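Local atomic coordinates of outer membrane porin protein 32 (Delftia acidovorans, PDB entry 2FGQ), a protein that forms trimeric, anion-selective channels across the outer membrane of Delftia acidovorans and is seen here with malate bound. Residues R119-G124 with Q224-K229; G163-V168 with G198-R203; K237-M242 with D263-D268. All coordinates share one frame; numbering follows the deposited sequence.

Interaction 1. Residues R119-G124 with Q224-K229; sequences RNWAAG and QQTKFK
The methyl group of A122 lies over one face of the F228 ring, offset toward its rim, in a CH-pi contact with CB 3.4 Å from the ring centroid. This is a loop folded against the wall of the 16-stranded porin barrel: 119-124 belongs to the long segment between helix 96-101 and strand 133-134, and 224-229 runs along strand 218-230. A type I turn from N120 to A123 brings A122 down onto the ring. F228 points toward the loop from its strand, and with CG anti to the carbonyl carbon (chi1 -72°) its ring lies under the A122 methyl; R203 and T201 of the preceding barrel strand pack beside the ring. Farther along, CD1 of W121 meets the T226 methyl CG2 obliquely at 4.2 Å, while the indole nitrogen bonds to the carbonyl of G117 within the loop. CG of R119 lies over a face of the same indole. No hydrogen bond links the two segments directly; the polar grip is internal to the loop. The N120 amide spans the turn and pairs with both backbone polar groups of G124, the residue just after it. ND2 donates to G124 O at 2.9 Å, and OD1 accepts G124 N on an in-plane lone pair at 2.8 Å, while also reaching F228 CZ at 3.5 Å.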
loop_
_atom_site.group_PDB
_atom_site.type_symbol
_atom_site.label_atom_id
_atom_site.label_comp_id
_atom_site.label_asym_id
_atom_site.label_seq_id
_atom_site.Cartn_x
_atom_site.Cartn_y
_atom_site.Cartn_z
ATOM N N ARG A 119 18.746 -7.747 16.808
ATOM C CA ARG A 119 19.108 -6.534 16.077
ATOM C C ARG A 119 20.316 -6.836 15.176
ATOM O O ARG A 119 20.998 -7.862 15.330
ATOM C CB ARG A 119 19.279 -5.295 16.965
ATOM C CG ARG A 119 20.496 -5.295 17.749
ATOM C CD ARG A 119 20.598 -4.061 18.672
ATOM N NE ARG A 119 20.686 -2.800 17.924
ATOM C CZ ARG A 119 21.793 -2.320 17.366
ATOM N NH1 ARG A 119 22.946 -2.962 17.449
ATOM N NH2 ARG A 119 21.740 -1.190 16.677
ATOM N N ASN A 120 20.556 -5.972 14.219
ATOM C CA ASN A 120 21.665 -6.111 13.287
ATOM C C ASN A 120 22.955 -5.534 13.883
ATOM O O ASN A 120 23.421 -4.442 13.538
ATOM C CB ASN A 120 21.280 -5.444 11.974
ATOM C CG ASN A 120 22.272 -5.688 10.877
ATOM O OD1 ASN A 120 23.256 -6.452 11.036
ATOM N ND2 ASN A 120 21.999 -5.080 9.711
ATOM N N TRP A 121 23.561 -6.346 14.723
ATOM C CA TRP A 121 24.738 -5.954 15.481
ATOM C C TRP A 121 25.948 -5.624 14.627
ATOM O O TRP A 121 26.852 -4.883 15.082
ATOM C CB TRP A 121 25.127 -7.061 16.497
ATOM C CG TRP A 121 24.129 -7.240 17.607
ATOM C CD1 TRP A 121 23.217 -8.233 17.735
ATOM C CD2 TRP A 121 23.956 -6.390 18.738
ATOM N NE1 TRP A 121 22.477 -8.062 18.880
ATOM C CE2 TRP A 121 22.903 -6.921 19.509
ATOM C CE3 TRP A 121 24.580 -5.206 19.184
ATOM C CZ2 TRP A 121 22.477 -6.333 20.701
ATOM C CZ3 TRP A 121 24.135 -4.612 20.367
ATOM C CH2 TRP A 121 23.097 -5.177 21.104
ATOM N N ALA A 122 26.008 -6.219 13.424
ATOM C CA ALA A 122 27.202 -6.149 12.566
ATOM C C ALA A 122 27.025 -5.317 11.329
ATOM O O ALA A 122 27.880 -5.341 10.443
ATOM C CB ALA A 122 27.593 -7.537 12.143
ATOM N N ALA A 123 25.910 -4.613 11.235
ATOM C CA ALA A 123 25.561 -3.953 9.963
ATOM C C ALA A 123 25.622 -4.910 8.764
ATOM O O ALA A 123 26.098 -4.584 7.652
ATOM C CB ALA A 123 26.430 -2.678 9.720
ATOM N N GLY A 124 25.077 -6.104 8.971
ATOM C CA GLY A 124 24.828 -7.011 7.867
ATOM C C GLY A 124 23.969 -6.369 6.790
ATOM O O GLY A 124 23.136 -5.489 7.052
ATOM N N GLN A 224 21.170 -14.601 25.120
ATOM C CA GLN A 224 21.369 -14.785 23.712
ATOM C C GLN A 224 22.790 -14.462 23.318
ATOM O O GLN A 224 23.354 -13.479 23.796
ATOM C CB GLN A 224 20.440 -13.854 22.900
ATOM C CG GLN A 224 20.415 -14.122 21.408
ATOM C CD GLN A 224 19.411 -13.227 20.702
ATOM O OE1 GLN A 224 18.408 -13.724 20.120
ATOM N NE2 GLN A 224 19.636 -11.917 20.762
ATOM N N GLN A 225 23.356 -15.294 22.450
ATOM C CA GLN A 225 24.618 -14.976 21.783
ATOM C C GLN A 225 24.370 -14.909 20.303
ATOM O O GLN A 225 23.835 -15.852 19.721
ATOM C CB GLN A 225 25.712 -15.998 22.073
ATOM C CG GLN A 225 26.999 -15.633 21.395
ATOM C CD GLN A 225 28.147 -16.524 21.809
ATOM O OE1 GLN A 225 28.442 -17.495 21.127
ATOM N NE2 GLN A 225 28.768 -16.227 22.944
ATOM N N THR A 226 24.743 -13.768 19.713
ATOM C CA THR A 226 24.640 -13.567 18.277
ATOM C C THR A 226 26.045 -13.348 17.747
ATOM O O THR A 226 26.748 -12.441 18.204
ATOM C CB THR A 226 23.819 -12.333 18.030
ATOM O OG1 THR A 226 22.538 -12.507 18.647
ATOM C CG2 THR A 226 23.536 -12.197 16.543
ATOM N N LYS A 227 26.458 -14.172 16.797
ATOM C CA LYS A 227 27.796 -14.062 16.228
ATOM C C LYS A 227 27.684 -13.904 14.717
ATOM O O LYS A 227 27.136 -14.781 14.052
ATOM C CB LYS A 227 28.586 -15.344 16.547
ATOM C CG LYS A 227 30.029 -15.354 16.107
ATOM C CD LYS A 227 30.899 -16.502 16.727
ATOM C CE LYS A 227 30.114 -17.566 17.424
ATOM N NZ LYS A 227 30.936 -18.882 17.508
ATOM N N PHE A 228 28.197 -12.806 14.171
ATOM C CA PHE A 228 28.390 -12.682 12.746
ATOM C C PHE A 228 29.827 -13.124 12.446
ATOM O O PHE A 228 30.792 -12.423 12.783
ATOM C CB PHE A 228 28.167 -11.249 12.278
ATOM C CG PHE A 228 26.724 -10.755 12.279
ATOM C CD1 PHE A 228 26.101 -10.344 13.426
ATOM C CD2 PHE A 228 26.037 -10.625 11.089
ATOM C CE1 PHE A 228 24.797 -9.822 13.407
ATOM C CE2 PHE A 228 24.750 -10.055 11.029
ATOM C CZ PHE A 228 24.137 -9.648 12.172
ATOM N N LYS A 229 29.954 -14.291 11.860
ATOM C CA LYS A 229 31.239 -14.950 11.595
ATOM C C LYS A 229 31.541 -14.846 10.099
ATOM O O LYS A 229 30.855 -15.439 9.270
ATOM C CB LYS A 229 31.152 -16.414 12.005
ATOM C CG LYS A 229 32.448 -17.139 11.980
ATOM C CD LYS A 229 32.417 -18.464 12.790
ATOM C CE LYS A 229 33.260 -19.525 12.099
ATOM N NZ LYS A 229 34.632 -19.029 11.789
#

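Interaction 2. Residues G163-V168 with G198-R203; sequences GTADSV and GLATDR
T164 carries this contact, in which the loop joining barrel strands 148-155 and 171-179 of the porin meets the start of strand 199-213. Its CB stands 4.2 Å from the carbonyl oxygen of G198, and the methyl branch CG2 is at a similar distance from that oxygen. The other branch does the polar work: OG1 accepts the backbone N-H of A200 at 3.0 Å, with an N-H...O angle of 157°, and rests against CA of L199 and the methyl of A200. A chi1 of 62° sets OG1 between the backbone N and the carbonyl carbon, bringing the hydroxyl to the start of the strand. The backbone of the same residue supplies a second bond, T164 N to G198 O at 3.0 Å, the donor tilted out of the carbonyl plane. T164 thus gives one bond to G198, just ahead of the strand, and takes one from A200 within its start. G163 CA adds a CA-H...O contact to G198 O, and both glycines have positive phi, a backbone shape that residues with a side chain adopt less readily. Beside these bonds the methyls of A165 and A200 touch, with A195 of strand 183-196 packing on A165. The neighbouring G198 N is bound by Q125. Just beyond the contact, T201 OG1 donates to L199 O at 3.0 Å from above the carbonyl plane.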
loop_
_atom_site.group_PDB
_atom_site.type_symbol
_atom_site.label_atom_id
_atom_site.label_comp_id
_atom_site.label_asym_id
_atom_site.label_seq_id
_atom_site.Cartn_x
_atom_site.Cartn_y
_atom_site.Cartn_z
ATOM N N GLY A 163 28.249 -9.046 -3.012
ATOM C CA GLY A 163 29.673 -9.285 -2.950
ATOM C C GLY A 163 29.979 -10.768 -3.075
ATOM O O GLY A 163 29.493 -11.412 -4.003
ATOM N N THR A 164 30.716 -11.335 -2.118
ATOM C CA THR A 164 31.085 -12.753 -2.199
ATOM C C THR A 164 30.038 -13.705 -1.622
ATOM O O THR A 164 30.239 -14.904 -1.632
ATOM C CB THR A 164 32.412 -13.035 -1.507
ATOM O OG1 THR A 164 32.301 -12.724 -0.113
ATOM C CG2 THR A 164 33.518 -12.151 -2.098
ATOM N N ALA A 165 28.928 -13.168 -1.123
ATOM C CA ALA A 165 27.828 -13.982 -0.614
ATOM C C ALA A 165 26.801 -14.207 -1.722
ATOM O O ALA A 165 26.274 -13.241 -2.237
ATOM C CB ALA A 165 27.174 -13.288 0.542
ATOM N N ASP A 166 26.563 -15.467 -2.091
ATOM C CA ASP A 166 25.572 -15.827 -3.111
ATOM C C ASP A 166 24.383 -16.592 -2.555
ATOM O O ASP A 166 23.616 -17.210 -3.303
ATOM C CB ASP A 166 26.210 -16.563 -4.282
ATOM C CG ASP A 166 26.743 -17.925 -3.936
ATOM O OD1 ASP A 166 26.763 -18.315 -2.742
ATOM O OD2 ASP A 166 27.156 -18.677 -4.869
ATOM N N SER A 167 24.182 -16.490 -1.246
ATOM C CA SER A 167 23.023 -17.097 -0.599
ATOM C C SER A 167 22.452 -16.194 0.487
ATOM O O SER A 167 21.914 -16.667 1.502
ATOM C CB SER A 167 23.341 -18.504 -0.072
ATOM O OG SER A 167 24.387 -18.517 0.889
ATOM N N VAL A 168 22.509 -14.893 0.239
ATOM C CA VAL A 168 22.036 -13.907 1.207
ATOM C C VAL A 168 20.553 -14.145 1.507
ATOM O O VAL A 168 19.766 -14.354 0.585
ATOM C CB VAL A 168 22.255 -12.459 0.733
ATOM C CG1 VAL A 168 21.720 -11.462 1.739
ATOM C CG2 VAL A 168 23.729 -12.192 0.503
ATOM N N GLY A 198 30.353 -6.441 1.989
ATOM C CA GLY A 198 30.494 -7.200 0.779
ATOM C C GLY A 198 31.157 -8.561 0.907
ATOM O O GLY A 198 31.385 -9.225 -0.088
ATOM N N LEU A 199 31.408 -9.012 2.130
ATOM C CA LEU A 199 32.068 -10.300 2.390
ATOM C C LEU A 199 31.102 -11.271 3.073
ATOM O O LEU A 199 30.471 -10.929 4.083
ATOM C CB LEU A 199 33.317 -10.110 3.258
ATOM C CG LEU A 199 34.609 -9.745 2.495
ATOM C CD1 LEU A 199 34.473 -8.496 1.709
ATOM C CD2 LEU A 199 35.751 -9.584 3.517
ATOM N N ALA A 200 31.033 -12.484 2.541
ATOM C CA ALA A 200 30.106 -13.515 3.015
ATOM C C ALA A 200 30.326 -13.752 4.507
ATOM O O ALA A 200 31.470 -13.868 4.954
ATOM C CB ALA A 200 30.324 -14.803 2.256
ATOM N N THR A 201 29.222 -13.849 5.237
ATOM C CA THR A 201 29.210 -13.890 6.704
ATOM C C THR A 201 28.011 -14.725 7.139
ATOM O O THR A 201 26.937 -14.616 6.561
ATOM C CB THR A 201 29.088 -12.472 7.269
ATOM O OG1 THR A 201 30.248 -11.694 6.941
ATOM C CG2 THR A 201 29.004 -12.420 8.770
ATOM N N ASP A 202 28.217 -15.603 8.106
ATOM C CA ASP A 202 27.119 -16.318 8.756
ATOM C C ASP A 202 26.666 -15.523 9.972
ATOM O O ASP A 202 27.481 -15.040 10.748
ATOM C CB ASP A 202 27.574 -17.676 9.292
ATOM C CG ASP A 202 27.895 -18.680 8.230
ATOM O OD1 ASP A 202 27.542 -18.510 7.047
ATOM O OD2 ASP A 202 28.569 -19.713 8.513
ATOM N N ARG A 203 25.365 -15.448 10.173
ATOM C CA ARG A 203 24.786 -14.881 11.364
ATOM C C ARG A 203 24.253 -16.059 12.180
ATOM O O ARG A 203 23.225 -16.647 11.853
ATOM C CB ARG A 203 23.644 -13.914 11.002
ATOM C CG ARG A 203 23.008 -13.199 12.165
ATOM C CD ARG A 203 21.712 -12.504 11.793
ATOM N NE ARG A 203 21.268 -11.517 12.774
ATOM C CZ ARG A 203 20.734 -11.826 13.960
ATOM N NH1 ARG A 203 20.502 -13.100 14.298
ATOM N NH2 ARG A 203 20.385 -10.852 14.775
#

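Interaction 3. Residues K237-M242 with D263-D268; sequences KTNSYM and DQKAID
D263 and N239 exchange two backbone hydrogen bonds, D263 N to N239 O at 2.8 Å and N239 N to D263 O at 3.0 Å, as an antiparallel hydrogen-bonded pair in the hairpin of porin barrel strands 235-249 and 253-264. A third backbone bond runs from K265 N to K237 O at 3.0 Å. K265 folds back along its own segment to D263: a bend at chi2 (-65°) carries NZ to D263 OD2, a salt bridge of 2.8 Å in which the ammonium sits above the carboxylate plane. The same oxygen accepts a bond from a water that also takes N239 ND2 and lies 2.6 Å from Y241 OH, at the edge of the tyrosine ring and in its plane. This water therefore ties side chains of both strands together, while N239 OD1 turns to Q225 on strand 218-230. A second water donates to K237 O and accepts A266 N, bridging the two segments. Packing completes the contact. CB and CG of K265 lie against K237 O, CB at 3.3 Å, and its CE passes N239 ND2. On the other face of the sheet from N239 and D263, T238 and Q264, a non-hydrogen-bonded pair, lie side by side pointing the same way, with the amide oxygen of Q264 bonded to S301. Their closest carbons are T238 CG2 and Q264 CG, 4.1 Å apart.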
loop_
_atom_site.group_PDB
_atom_site.type_symbol
_atom_site.label_atom_id
_atom_site.label_comp_id
_atom_site.label_asym_id
_atom_site.label_seq_id
_atom_site.Cartn_x
_atom_site.Cartn_y
_atom_site.Cartn_z
ATOM N N LYS A 237 30.646 -10.473 17.703
ATOM C CA LYS A 237 29.943 -11.308 18.661
ATOM C C LYS A 237 29.330 -10.403 19.727
ATOM O O LYS A 237 29.999 -9.542 20.267
ATOM C CB LYS A 237 30.905 -12.334 19.303
ATOM C CG LYS A 237 30.229 -13.249 20.269
ATOM C CD LYS A 237 31.130 -14.480 20.570
ATOM C CE LYS A 237 31.997 -14.238 21.707
ATOM N NZ LYS A 237 32.917 -15.469 21.909
ATOM N N THR A 238 28.084 -10.684 20.087
ATOM C CA THR A 238 27.387 -9.955 21.100
ATOM C C THR A 238 26.636 -10.933 21.998
ATOM O O THR A 238 25.921 -11.809 21.494
ATOM C CB THR A 238 26.353 -9.000 20.450
ATOM O OG1 THR A 238 27.009 -8.146 19.488
ATOM C CG2 THR A 238 25.743 -8.067 21.497
ATOM N N ASN A 239 26.828 -10.799 23.314
ATOM C CA ASN A 239 26.071 -11.533 24.316
ATOM C C ASN A 239 25.048 -10.583 24.922
ATOM O O ASN A 239 25.411 -9.507 25.442
ATOM C CB ASN A 239 27.014 -12.055 25.402
ATOM C CG ASN A 239 28.019 -13.090 24.883
ATOM O OD1 ASN A 239 27.759 -13.811 23.937
ATOM N ND2 ASN A 239 29.183 -13.173 25.560
ATOM N N SER A 240 23.789 -11.004 24.923
ATOM C CA SER A 240 22.687 -10.166 25.389
ATOM C C SER A 240 21.917 -10.890 26.481
ATOM O O SER A 240 21.667 -12.082 26.379
ATOM C CB SER A 240 21.735 -9.814 24.236
ATOM O OG SER A 240 22.405 -9.137 23.173
ATOM N N TYR A 241 21.571 -10.179 27.536
ATOM C CA TYR A 241 20.949 -10.764 28.724
ATOM C C TYR A 241 19.785 -9.896 29.168
ATOM O O TYR A 241 19.856 -8.684 29.066
ATOM C CB TYR A 241 21.937 -10.745 29.891
ATOM C CG TYR A 241 23.316 -11.327 29.638
ATOM C CD1 TYR A 241 24.292 -10.610 28.979
ATOM C CD2 TYR A 241 23.649 -12.565 30.121
ATOM C CE1 TYR A 241 25.556 -11.127 28.777
ATOM C CE2 TYR A 241 24.930 -13.107 29.920
ATOM C CZ TYR A 241 25.873 -12.371 29.230
ATOM O OH TYR A 241 27.151 -12.867 29.041
ATOM N N MET A 242 18.713 -10.504 29.662
ATOM C CA MET A 242 17.569 -9.717 30.163
ATOM C C MET A 242 16.887 -10.485 31.292
ATOM O O MET A 242 16.831 -11.723 31.272
ATOM C CB MET A 242 16.620 -9.455 28.991
ATOM C CG MET A 242 15.231 -9.006 29.224
ATOM S SD MET A 242 14.118 -10.173 28.134
ATOM C CE MET A 242 13.557 -10.939 29.627
ATOM N N ASP A 263 26.665 -7.018 25.788
ATOM C CA ASP A 263 28.111 -7.128 25.807
ATOM C C ASP A 263 28.618 -7.285 24.388
ATOM O O ASP A 263 28.554 -8.358 23.799
ATOM C CB ASP A 263 28.527 -8.285 26.689
ATOM C CG ASP A 263 30.013 -8.333 26.918
ATOM O OD1 ASP A 263 30.754 -7.447 26.421
ATOM O OD2 ASP A 263 30.510 -9.236 27.606
ATOM N N GLN A 264 29.088 -6.169 23.840
ATOM C CA GLN A 264 29.439 -6.025 22.446
ATOM C C GLN A 264 30.928 -6.265 22.282
ATOM O O GLN A 264 31.726 -5.356 22.428
ATOM C CB GLN A 264 29.033 -4.623 21.976
ATOM C CG GLN A 264 27.550 -4.402 22.122
ATOM C CD GLN A 264 27.187 -2.938 22.316
ATOM O OE1 GLN A 264 27.041 -2.440 23.478
ATOM N NE2 GLN A 264 27.048 -2.236 21.205
ATOM N N LYS A 265 31.291 -7.507 21.992
ATOM C CA LYS A 265 32.711 -7.914 22.023
ATOM C C LYS A 265 33.565 -7.232 21.002
ATOM O O LYS A 265 34.756 -7.013 21.240
ATOM C CB LYS A 265 32.889 -9.432 21.918
ATOM C CG LYS A 265 32.149 -10.177 22.971
ATOM C CD LYS A 265 32.668 -9.888 24.361
ATOM C CE LYS A 265 32.292 -10.961 25.349
ATOM N NZ LYS A 265 32.768 -10.636 26.724
ATOM N N ALA A 266 32.999 -6.873 19.860
ATOM C CA ALA A 266 33.805 -6.320 18.806
ATOM C C ALA A 266 34.315 -4.928 19.142
ATOM O O ALA A 266 35.294 -4.495 18.536
ATOM C CB ALA A 266 33.021 -6.301 17.484
ATOM N N ILE A 267 33.658 -4.223 20.057
ATOM C CA ILE A 267 34.099 -2.912 20.505
ATOM C C ILE A 267 34.467 -2.911 22.001
ATOM O O ILE A 267 34.631 -1.845 22.600
ATOM C CB ILE A 267 32.996 -1.825 20.173
ATOM C CG1 ILE A 267 31.650 -2.234 20.767
ATOM C CG2 ILE A 267 32.898 -1.672 18.673
ATOM C CD1 ILE A 267 30.663 -1.131 20.870
ATOM N N ASP A 268 34.583 -4.097 22.596
ATOM C CA ASP A 268 34.885 -4.291 24.027
ATOM C C ASP A 268 34.072 -3.336 24.900
ATOM O O ASP A 268 34.618 -2.671 25.759
ATOM C CB ASP A 268 36.400 -4.129 24.350
ATOM C CG ASP A 268 36.721 -4.361 25.883
ATOM O OD1 ASP A 268 37.639 -3.680 26.446
ATOM O OD2 ASP A 268 36.097 -5.193 26.617
HETATM O O HOH W 1 30.116 -6.895 19.103
HETATM O O HOH W 2 29.254 -11.552 28.115
#

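In the fold
All three contacts reach one antiparallel barrel, on neighbouring strands 199-213, 218-230, 235-249 and 253-264. Interactions 1 and 3, with centres about 9 Å apart, are partly buried; interaction 2 is a surface contact. Interaction 3 joins adjacent wall strands by backbone hydrogen bonds and bridging waters, with a salt bridge inside 263-268. Interaction 1 is apolar packing of a loop on the wall, and interaction 2 joins a loop to the start of a strand by two hydrogen bonds. W121 of interaction 1 packs on T238 and S240 of interaction 3, whereas R119 O of interaction 1 accepts from R203 of 198-203. Interactions 2 and 3 do not touch, their nearest atoms being about 8 Å apart, with strand 218-230 between their strands.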